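Isatin hydrolase (Ralstonia solanacearum, PDB 5NMP) probably hydrolyses the amide bond in the five-membered ring of isatin to give isatinate, using a bound manganese ion. Local coordinates at residues Gly74-Thr77 with Gly78-Asp82; Thr100-Pro103 with Glu104-Val107; Thr152-Ser155 with Leu156-Gly159. All coordinates share one frame; numbering follows the deposited sequence.

Contact 1 of 3, residues Gly74-Thr77 with Gly78-Asp82; sequences GEHT and GTHFD. With MN (manganese (II) ion), chain K.
The metal site of this cyclase-family enzyme, here holding manganese, is built on the short motif H-T-G-T-H-x-D, in which H76, H80 and D82 all reach one ion from a single buried run of chain. H76 binds through ND1, 2.1 Å from the manganese, H80 through NE2, and D82 through OD1, each of these last two at 2.2 Å; two more atoms from outside the motif make five ligands. The spacing matters: H80 and D82 are next-but-one neighbours on strand 80-82, whereas H76 comes from the loop before it, and the two parts converge on the ion. The two imidazoles neither stack nor meet edge to face, their planes being 73° apart. Instead the backbone of H76 covers H80, its CA lying almost straight above the centre of the H80 ring. The D82 carboxylate is nearly coplanar with the H76 ring, and its OD1 lies at the in-plane edge of the H80 ring.

H80 holds CG between its backbone N and carbonyl carbon (chi1 71°), and this turns the ring back toward the loop, against H76 CA. There H80 ND1 donates to G78 O at 2.8 Å, a bent second-shell bond that, with the metal bond, limits the rotation of the ring. Glycine suits position 78, where phi is positive and a CB would come against T77 O. T77 OG1 braces the loop by accepting from G74 N at 2.8 Å. S254 OG bonds both H76 NE2 and E75 OE1, and E75 OE2 bonds N69 of the second subunit.

Two imidazole nitrogens and a carboxylate oxygen are fitting ligands for manganese, and the bound ion would be expected to polarise a water or a carbonyl brought up to it.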
# COMPACT_ATOMS: atom_id res chain seq x y z
N GLY A 74 3.28 14.76 -3.03
CA GLY A 74 4.36 14.69 -2.08
C GLY A 74 4.31 13.40 -1.30
O GLY A 74 3.29 12.71 -1.30
N GLU A 75 5.41 13.06 -0.64
CA GLU A 75 5.44 11.91 0.25
C GLU A 75 4.37 12.05 1.33
O GLU A 75 3.79 11.07 1.77
CB GLU A 75 6.82 11.77 0.91
CG GLU A 75 7.95 11.47 -0.06
CD GLU A 75 9.31 11.52 0.61
OE1 GLU A 75 9.47 12.27 1.59
OE2 GLU A 75 10.23 10.81 0.15
N HIS A 76 4.11 13.29 1.74
CA HIS A 76 3.16 13.56 2.81
C HIS A 76 1.87 14.17 2.25
O HIS A 76 1.48 15.28 2.61
CB HIS A 76 3.79 14.47 3.86
CG HIS A 76 4.99 13.86 4.52
ND1 HIS A 76 4.95 13.36 5.81
CD2 HIS A 76 6.25 13.66 4.07
CE1 HIS A 76 6.14 12.88 6.12
NE2 HIS A 76 6.95 13.05 5.09
N THR A 77 1.22 13.41 1.38
CA THR A 77 -0.01 13.82 0.72
C THR A 77 -1.14 12.88 1.11
O THR A 77 -1.00 11.66 1.02
CB THR A 77 0.15 13.83 -0.81
OG1 THR A 77 1.14 14.80 -1.19
CG2 THR A 77 -1.17 14.15 -1.50
N GLY A 78 -2.26 13.44 1.55
CA GLY A 78 -3.43 12.66 1.91
C GLY A 78 -3.19 11.66 3.03
O GLY A 78 -2.39 11.90 3.93
N THR A 79 -3.89 10.54 2.97
CA THR A 79 -3.65 9.45 3.90
C THR A 79 -2.23 8.92 3.70
O THR A 79 -1.96 8.23 2.71
CB THR A 79 -4.65 8.29 3.71
OG1 THR A 79 -5.98 8.80 3.78
CG2 THR A 79 -4.46 7.24 4.78
N HIS A 80 -1.33 9.26 4.61
CA HIS A 80 0.06 8.86 4.43
C HIS A 80 0.75 8.39 5.71
O HIS A 80 0.19 8.45 6.80
CB HIS A 80 0.86 10.00 3.81
CG HIS A 80 1.09 11.16 4.73
ND1 HIS A 80 0.30 12.28 4.73
CD2 HIS A 80 2.05 11.38 5.66
CE1 HIS A 80 0.75 13.14 5.63
NE2 HIS A 80 1.81 12.61 6.21
N PHE A 81 1.98 7.92 5.53
CA PHE A 81 2.78 7.26 6.56
C PHE A 81 4.01 8.10 6.86
O PHE A 81 4.68 8.57 5.95
CB PHE A 81 3.16 5.85 6.07
CG PHE A 81 4.07 5.09 6.99
CD1 PHE A 81 3.56 4.16 7.88
CD2 PHE A 81 5.45 5.25 6.93
CE1 PHE A 81 4.39 3.44 8.72
CE2 PHE A 81 6.29 4.53 7.77
CZ PHE A 81 5.76 3.62 8.66
N ASP A 82 4.31 8.31 8.14
CA ASP A 82 5.51 9.05 8.54
C ASP A 82 6.61 8.11 9.01
O ASP A 82 6.45 7.41 10.01
CB ASP A 82 5.19 10.06 9.65
CG ASP A 82 4.34 11.23 9.16
OD1 ASP A 82 4.57 11.73 8.04
OD2 ASP A 82 3.44 11.65 9.91
MN MN K . 3.50 13.46 7.32

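Contact 2 of 3, residues Thr100-Pro103 with Glu104-Val107; sequences TIAP and ENFV
I101 and F106 meet on the buried side of this tight turn, where CG2 of the isoleucine lies 3.9 Å from CE1 of the phenyl ring. On the other side of the F106 ring, CE2 lies 3.7 Å from P103 CA, so that the turn closes over its own aromatic side chain. F106 holds CG anti to its carbonyl carbon (chi1 -60°), which brings the ring back against I101 and P103. Beyond the turn, I101 packs on A83, P84 and Y225, while R259 of the second subunit touches F106.

The other side is looser and faces solvent. A102 and E104 are exposed there, and the glutamate, bent at chi2, folds back only far enough to bring OE1 to 3.4 Å from A102 CB. N105 stands between the two regions: its backbone N and its side-chain ND2 both donate to A102 O, each at 2.9 Å, the first nearly straight and the second more bent. Proline suits position 103, since the first residue of such a turn needs no N-H to give.

F106 N donates to P103 O at 3.1 Å, and these successive three-residue steps are the signature of a short 3-10 helix, here leading into strand 107-114.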
# COMPACT_ATOMS: atom_id res chain seq x y z
N THR A 100 13.62 1.03 3.75
CA THR A 100 14.53 0.26 4.59
C THR A 100 13.92 -0.21 5.92
O THR A 100 14.51 -1.05 6.60
CB THR A 100 15.82 1.05 4.91
OG1 THR A 100 15.49 2.22 5.67
CG2 THR A 100 16.52 1.46 3.62
N ILE A 101 12.76 0.32 6.29
CA ILE A 101 12.06 -0.15 7.48
C ILE A 101 11.74 -1.63 7.34
O ILE A 101 11.27 -2.06 6.28
CB ILE A 101 10.74 0.63 7.73
CG1 ILE A 101 11.02 2.09 8.06
CG2 ILE A 101 9.94 0.00 8.86
CD1 ILE A 101 9.77 2.93 8.10
N ALA A 102 12.00 -2.40 8.39
CA ALA A 102 11.68 -3.83 8.39
C ALA A 102 10.21 -4.07 8.08
O ALA A 102 9.34 -3.55 8.78
CB ALA A 102 12.05 -4.46 9.72
N PRO A 103 9.93 -4.86 7.03
CA PRO A 103 8.58 -5.16 6.52
C PRO A 103 7.60 -5.64 7.60
O PRO A 103 6.39 -5.45 7.45
CB PRO A 103 8.84 -6.28 5.51
CG PRO A 103 10.23 -6.02 5.03
CD PRO A 103 10.97 -5.52 6.23
N GLU A 104 8.12 -6.23 8.67
CA GLU A 104 7.31 -6.69 9.78
C GLU A 104 6.50 -5.56 10.42
O GLU A 104 5.44 -5.80 10.99
CB GLU A 104 8.19 -7.36 10.85
CG GLU A 104 8.79 -8.70 10.43
CD GLU A 104 9.98 -8.56 9.49
OE1 GLU A 104 10.62 -7.49 9.49
OE2 GLU A 104 10.28 -9.53 8.76
N ASN A 105 7.01 -4.33 10.33
CA ASN A 105 6.37 -3.19 10.97
C ASN A 105 5.20 -2.62 10.18
O ASN A 105 4.56 -1.66 10.61
CB ASN A 105 7.40 -2.07 11.21
CG ASN A 105 8.54 -2.52 12.08
OD1 ASN A 105 8.37 -2.78 13.27
ND2 ASN A 105 9.73 -2.61 11.49
N PHE A 106 4.93 -3.20 9.01
CA PHE A 106 3.84 -2.72 8.16
C PHE A 106 2.52 -3.37 8.55
O PHE A 106 1.47 -3.06 7.98
CB PHE A 106 4.16 -2.98 6.69
CG PHE A 106 5.42 -2.29 6.21
CD1 PHE A 106 5.87 -1.14 6.82
CD2 PHE A 106 6.13 -2.81 5.14
CE1 PHE A 106 7.02 -0.52 6.38
CE2 PHE A 106 7.28 -2.19 4.69
CZ PHE A 106 7.73 -1.04 5.31
N VAL A 107 2.58 -4.28 9.51
CA VAL A 107 1.39 -4.94 10.04
C VAL A 107 1.44 -4.92 11.57
O VAL A 107 2.46 -5.26 12.17
CB VAL A 107 1.26 -6.39 9.53
CG1 VAL A 107 0.89 -6.40 8.05
CG2 VAL A 107 2.55 -7.17 9.75

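Contact 3 of 3, residues Thr152-Ser155 with Leu156-Gly159; sequences TDWS and LRVG
This is a cation-pi stack between W154 and R157, three residues apart on a 3-10 turn, in the loop that leaves parallel strand 147-151 and runs on to helix 161-165. One step of such a helix brings side chains three apart onto the same side, and the backbone bond that makes the step, R157 N to W154 O, measures 3.0 Å. Weaker bonds of the same kind flank it: L156 N to D153 O and V158 N to S155 O, both 3.3 Å.

W154 offers the broad indole face that a long cationic chain can lie along. Its CG is swung anti to its own N (chi1 -161°), and the arginine runs extended from CG to NE (chi3 178°), so that CD and the guanidinium lie over one face. R157 CD makes a CH-pi contact with the five-membered ring, coming to 3.4 Å from W154 CE2, while the guanidinium lies over the six-membered ring. The polar ends have other partners: the indole NE1 bonds F164 O, and the guanidinium forms a salt bridge with E123 and bonds A163 O. With charge pairing and ring stacking acting together, the guanidinium is held flat and its swing is restricted.

Each neighbour suits its own surroundings. D153 adopts a positive phi, which aspartate tolerates better than most residues, and pairs with R151. S155 OG, set between its own N and carbonyl carbon, bonds E197, so a short hydroxyl side chain fits. L156 is exposed, its CB 3.6 Å from D153 O, with CD1 coming near the CB of D153.

The guanidinium and indole planes are only 2° apart, with R157 CZ 3.5 Å from W154 CH2.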
# COMPACT_ATOMS: atom_id res chain seq x y z
N THR A 152 -11.19 11.47 16.12
CA THR A 152 -11.67 12.82 16.40
C THR A 152 -12.83 13.23 15.50
O THR A 152 -13.37 14.33 15.65
CB THR A 152 -10.54 13.85 16.24
OG1 THR A 152 -10.00 13.74 14.92
CG2 THR A 152 -9.44 13.61 17.26
N ASP A 153 -13.20 12.36 14.56
CA ASP A 153 -14.20 12.66 13.53
C ASP A 153 -13.81 13.86 12.66
O ASP A 153 -14.65 14.45 11.99
CB ASP A 153 -15.58 12.90 14.16
CG ASP A 153 -16.34 11.61 14.42
OD1 ASP A 153 -15.73 10.52 14.31
OD2 ASP A 153 -17.55 11.68 14.73
N TRP A 154 -12.53 14.20 12.67
CA TRP A 154 -12.02 15.32 11.90
C TRP A 154 -12.09 15.06 10.40
O TRP A 154 -12.14 15.99 9.59
CB TRP A 154 -10.57 15.62 12.30
CG TRP A 154 -10.11 16.99 11.92
CD1 TRP A 154 -9.50 17.35 10.75
CD2 TRP A 154 -10.22 18.18 12.70
NE1 TRP A 154 -9.22 18.70 10.76
CE2 TRP A 154 -9.66 19.23 11.95
CE3 TRP A 154 -10.75 18.46 13.96
CZ2 TRP A 154 -9.60 20.54 12.42
CZ3 TRP A 154 -10.69 19.77 14.43
CH2 TRP A 154 -10.12 20.79 13.66
N SER A 155 -12.11 13.78 10.03
CA SER A 155 -12.16 13.37 8.63
C SER A 155 -13.42 13.85 7.91
O SER A 155 -13.47 13.88 6.68
CB SER A 155 -12.06 11.85 8.52
OG SER A 155 -13.08 11.22 9.28
N LEU A 156 -14.44 14.23 8.67
CA LEU A 156 -15.69 14.70 8.09
C LEU A 156 -15.56 16.11 7.52
O LEU A 156 -16.46 16.60 6.84
CB LEU A 156 -16.81 14.66 9.13
CG LEU A 156 -17.16 13.29 9.73
CD1 LEU A 156 -18.26 13.42 10.78
CD2 LEU A 156 -17.56 12.31 8.63
N ARG A 157 -14.43 16.76 7.80
CA ARG A 157 -14.17 18.11 7.32
C ARG A 157 -13.50 18.11 5.94
O ARG A 157 -13.21 19.17 5.40
CB ARG A 157 -13.29 18.87 8.31
CG ARG A 157 -13.91 19.15 9.66
CD ARG A 157 -12.83 19.52 10.67
NE ARG A 157 -13.37 19.86 11.99
CZ ARG A 157 -13.38 21.09 12.49
NH1 ARG A 157 -12.88 22.10 11.79
NH2 ARG A 157 -13.89 21.31 13.70
N VAL A 158 -13.27 16.92 5.40
CA VAL A 158 -12.47 16.77 4.18
C VAL A 158 -13.06 17.50 2.96
O VAL A 158 -12.33 17.88 2.05
CB VAL A 158 -12.27 15.27 3.84
CG1 VAL A 158 -13.54 14.65 3.28
CG2 VAL A 158 -11.11 15.09 2.87
N GLY A 159 -14.37 17.71 2.96
CA GLY A 159 -15.01 18.42 1.87
C GLY A 159 -14.74 19.91 1.88
O GLY A 159 -14.91 20.59 0.87

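Followed from the N terminus, the three contacts come in series, none nested within or crossing another. Contact 1 closes the loop between strand 66-74 and strand 80-82, joining a strand that pairs with the second subunit, at G74, to the central mixed sheet. Contact 2 turns the chain into strand 107-114 and also touches the second subunit; it meets contact 1 where F81 CE2 packs 3.8 Å from I101 CD1. Contact 3 shapes the exit from strand 147-151 toward helix 161-165. It does not touch contact 1, the nearest atoms being about 8 Å apart, and it lies across the chain's centre from contact 2, their centres about 29 Å apart.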